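Local coordinates for putative nucleoprotein (Infectious salmon anemia virus, PDB 4EWC) that encapsidates the negative-strand viral RNA, shielding it from nucleases and forming the ribonucleoprotein that serves as template for transcription and replication, at residues Ser249-Glu253 / Ser254-Asn258; Ser337-Gln340 / Lys341-Gly345. All blocks are in the same frame, centred on the assembly; numbering follows the deposited sequence.

Contact 1: residues Ser249-Glu253 / Ser254-Asn258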
# COMPACT_ATOMS: atom_id res chain seq x y z
N SER A 249 26.72 37.76 -5.89
CA SER A 249 26.38 36.60 -6.71
C SER A 249 26.91 36.75 -8.13
O SER A 249 26.80 37.82 -8.73
CB SER A 249 24.86 36.43 -6.74
OG SER A 249 24.47 35.53 -7.75
N LYS A 250 27.48 35.68 -8.68
CA LYS A 250 27.93 35.69 -10.07
C LYS A 250 26.79 35.34 -11.03
O LYS A 250 26.93 35.44 -12.25
CB LYS A 250 29.10 34.73 -10.27
CG LYS A 250 30.29 34.95 -9.32
CD LYS A 250 31.22 33.72 -9.26
CE LYS A 250 32.42 33.95 -8.34
NZ LYS A 250 33.54 34.69 -9.01
N ALA A 251 25.65 34.94 -10.46
CA ALA A 251 24.47 34.53 -11.22
C ALA A 251 24.08 35.52 -12.31
O ALA A 251 24.08 36.72 -12.11
CB ALA A 251 23.29 34.30 -10.28
N THR A 252 23.75 35.01 -13.49
CA THR A 252 23.33 35.87 -14.58
C THR A 252 21.88 35.55 -14.99
O THR A 252 21.24 34.68 -14.39
CB THR A 252 24.27 35.75 -15.78
OG1 THR A 252 24.21 34.42 -16.31
CG2 THR A 252 25.71 36.06 -15.36
N GLU A 253 21.38 36.29 -15.98
CA GLU A 253 20.04 36.07 -16.50
C GLU A 253 19.93 34.65 -17.05
O GLU A 253 19.03 33.91 -16.69
CB GLU A 253 19.68 37.08 -17.59
CG GLU A 253 18.41 36.67 -18.36
CD GLU A 253 18.05 37.56 -19.52
OE1 GLU A 253 18.41 38.75 -19.51
OE2 GLU A 253 17.37 37.07 -20.45
N SER A 254 20.86 34.31 -17.94
CA SER A 254 20.95 32.98 -18.52
C SER A 254 21.06 31.92 -17.42
O SER A 254 20.37 30.90 -17.45
CB SER A 254 22.17 32.90 -19.43
OG SER A 254 22.40 31.59 -19.88
N SER A 255 21.93 32.20 -16.46
CA SER A 255 22.23 31.29 -15.36
C SER A 255 20.99 30.89 -14.56
O SER A 255 20.77 29.71 -14.29
CB SER A 255 23.28 31.94 -14.42
OG SER A 255 23.15 31.52 -13.07
N ILE A 256 20.20 31.89 -14.21
CA ILE A 256 19.02 31.64 -13.40
C ILE A 256 17.91 30.98 -14.24
O ILE A 256 17.25 30.04 -13.79
CB ILE A 256 18.56 32.94 -12.70
CG1 ILE A 256 19.72 33.46 -11.85
CG2 ILE A 256 17.34 32.69 -11.85
CD1 ILE A 256 19.41 34.70 -11.07
N SER A 257 17.75 31.47 -15.47
CA SER A 257 16.85 30.87 -16.42
C SER A 257 17.13 29.35 -16.45
O SER A 257 16.24 28.54 -16.24
CB SER A 257 17.03 31.49 -17.81
OG SER A 257 15.97 31.11 -18.69
N ASN A 258 18.39 28.99 -16.65
CA ASN A 258 18.78 27.59 -16.65
C ASN A 258 18.44 26.84 -15.35
O ASN A 258 18.02 25.68 -15.39
CB ASN A 258 20.24 27.43 -17.07
CG ASN A 258 20.48 27.89 -18.50
OD1 ASN A 258 19.54 28.05 -19.27
ND2 ASN A 258 21.74 28.12 -18.85

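Contact 2: residues Ser337-Gln340 / Lys341-Gly345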
# COMPACT_ATOMS: atom_id res chain seq x y z
N SER A 337 38.58 13.41 -8.71
CA SER A 337 38.52 14.21 -7.49
C SER A 337 37.38 15.25 -7.51
O SER A 337 36.85 15.62 -6.46
CB SER A 337 39.86 14.93 -7.26
OG SER A 337 40.91 14.00 -7.17
N ILE A 338 37.03 15.71 -8.70
CA ILE A 338 35.99 16.72 -8.82
C ILE A 338 34.63 16.09 -8.60
O ILE A 338 33.76 16.68 -7.96
CB ILE A 338 35.99 17.33 -10.21
CG1 ILE A 338 37.33 18.01 -10.47
CG2 ILE A 338 34.83 18.31 -10.36
CD1 ILE A 338 37.47 18.53 -11.87
N ILE A 339 34.46 14.90 -9.16
CA ILE A 339 33.21 14.20 -9.06
C ILE A 339 33.07 13.69 -7.65
O ILE A 339 31.98 13.73 -7.06
CB ILE A 339 33.12 13.03 -10.04
CG1 ILE A 339 33.41 13.48 -11.47
CG2 ILE A 339 31.75 12.38 -9.98
CD1 ILE A 339 33.09 12.42 -12.52
N GLN A 340 34.19 13.24 -7.09
CA GLN A 340 34.20 12.71 -5.73
C GLN A 340 33.75 13.76 -4.73
O GLN A 340 32.98 13.47 -3.81
CB GLN A 340 35.60 12.26 -5.36
CG GLN A 340 35.58 11.25 -4.23
CD GLN A 340 36.95 10.75 -3.87
OE1 GLN A 340 37.96 11.34 -4.24
NE2 GLN A 340 36.99 9.64 -3.13
N LYS A 341 34.24 14.97 -4.93
CA LYS A 341 33.92 16.09 -4.08
C LYS A 341 32.43 16.41 -4.18
O LYS A 341 31.78 16.71 -3.20
CB LYS A 341 34.77 17.30 -4.48
CG LYS A 341 34.27 18.67 -3.97
CD LYS A 341 34.82 19.82 -4.81
CE LYS A 341 34.56 19.60 -6.32
NZ LYS A 341 33.13 19.59 -6.70
N LYS A 342 31.90 16.34 -5.39
CA LYS A 342 30.48 16.58 -5.59
C LYS A 342 29.65 15.52 -4.88
O LYS A 342 28.69 15.86 -4.18
CB LYS A 342 30.13 16.62 -7.07
CG LYS A 342 30.59 17.88 -7.74
CD LYS A 342 30.34 17.81 -9.22
CE LYS A 342 30.91 19.03 -9.92
NZ LYS A 342 30.64 18.95 -11.39
N VAL A 343 30.03 14.26 -5.06
CA VAL A 343 29.33 13.19 -4.38
C VAL A 343 29.42 13.33 -2.86
O VAL A 343 28.41 13.15 -2.17
CB VAL A 343 29.80 11.80 -4.80
CG1 VAL A 343 28.98 10.72 -4.11
CG2 VAL A 343 29.67 11.65 -6.29
N ARG A 344 30.60 13.67 -2.35
CA ARG A 344 30.77 13.85 -0.90
C ARG A 344 29.81 14.88 -0.37
O ARG A 344 29.17 14.65 0.64
CB ARG A 344 32.23 14.18 -0.51
CG ARG A 344 32.57 13.79 0.95
CD ARG A 344 34.05 13.94 1.27
NE ARG A 344 34.41 13.40 2.58
CZ ARG A 344 34.14 13.99 3.74
NH1 ARG A 344 33.47 15.14 3.78
NH2 ARG A 344 34.54 13.43 4.89
N GLY A 345 29.71 16.01 -1.07
CA GLY A 345 28.75 17.04 -0.72
C GLY A 345 27.29 16.62 -0.81
O GLY A 345 26.44 17.20 -0.17

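Contact 1: residues Ser249-Glu253 / Ser254-Asn258
Thr252 caps the start of helix 253-269 by accepting a bond from Ser255. This is an N-cap. Thr252 OG1 accepts from Ser255 N at 3.2 Å, with an N-H...O angle of 154°. Chi1 of Thr252 is 64°, which sets OG1 between its own backbone N and carbonyl carbon and turns it toward the first turn of the helix. The hydroxyl oxygen also rests against the side chain of Ser255, with Thr252 OG1 3.3 Å from Ser255 CB.

The carbonyls of Thr252 and Glu253 then start the helix bonding. Ile256 N donates to Thr252 O at 3.0 Å, and Ser257 N donates to Glu253 O at 3.0 Å. These are the first i to i+4 bonds of the helix. Thr252 thus holds the first turn with both its hydroxyl and its carbonyl oxygen.

A small apolar contact bridges the loop and the helix. The methyl of Ala251 lies alongside the end of Ile256, with Ala251 CB 4.0 Å from Ile256 CD1. The other neighbours of Ile256 include Tyr243 of a loop and Asn146 of helix 142-162, so the branch is buried where loop and helices meet.

Glu253 sends its side chain away from the turn. CG is anti to the backbone N (chi1 167°) and the chain is extended, which carries the carboxylate to Arg237 for a salt bridge through OE2, while Arg237 also makes a weak hydrogen bond to Ser257 OG. Arg237 lies in a probable nuclear localization signal, and the bridge joins that segment to the helix start.

Upstream, Ser249 forms an ST turn: Ala251 N donates to Ser249 OG at 3.0 Å.

Contact 2: residues Ser337-Gln340 / Lys341-Gly345
Two lysine torsion patterns bring Lys341 and Lys342 to the carbonyl and side chain of Ile338, all within one alpha-helix, 334-346. Lys341 bends at chi3 (52°) and chi4 (65°), so its chain curls back along the helix. Lys342 stays extended beyond CG, and its chain runs beside Ile338.

The curl leaves Lys341 NZ 3.2 Å from Ile338 O, a weak hydrogen bond. Ile338 O also accepts from Lys342 N at 3.2 Å. Ile338 O therefore has two donors, one from the backbone and one from an ammonium group. Ile338 and Lys342 point the same way, with Ile338 CG2 4.0 Å from Lys342 CE. Lys342 NZ hydrogen-bonds on to Ala118 O.

The buried face is formed by Ile339 and Val343, which touch loosely through their CG2 atoms. Both pack on Asp317 and Met321 of helix 315-326, joining two helices of the family's helical bundle region. On a different face, Gln340 NE2 donates to Thr356 O and Arg344 NE bonds Ser357 OG, linking the helix to helix 350-358.

Five i to i+4 backbone bonds run through 337-345, the last from Gly345 N to Lys341 O. That from Val343 N to Ile339 O, at 2.8 Å, has an N-H...O angle of 168°.

How the contacts relate
Contact 1 comes first along the chain, at the end of the loop that follows helix 226-236. It closes no long loop: its two segments adjoin, and it marks the entry into helix 253-269. Contact 2 follows in series, within a single helix of the helical bundle region, again between adjoining segments. The two neither nest nor cross. Their centres are 23 Å apart and their nearest atoms about 14 Å, so they do not touch. Contact 1 joins the Arg237 region and helix 142-162 to a helix start. Contact 2 joins its helix to helices 315-326 and 350-358, with a further tie to Ala118.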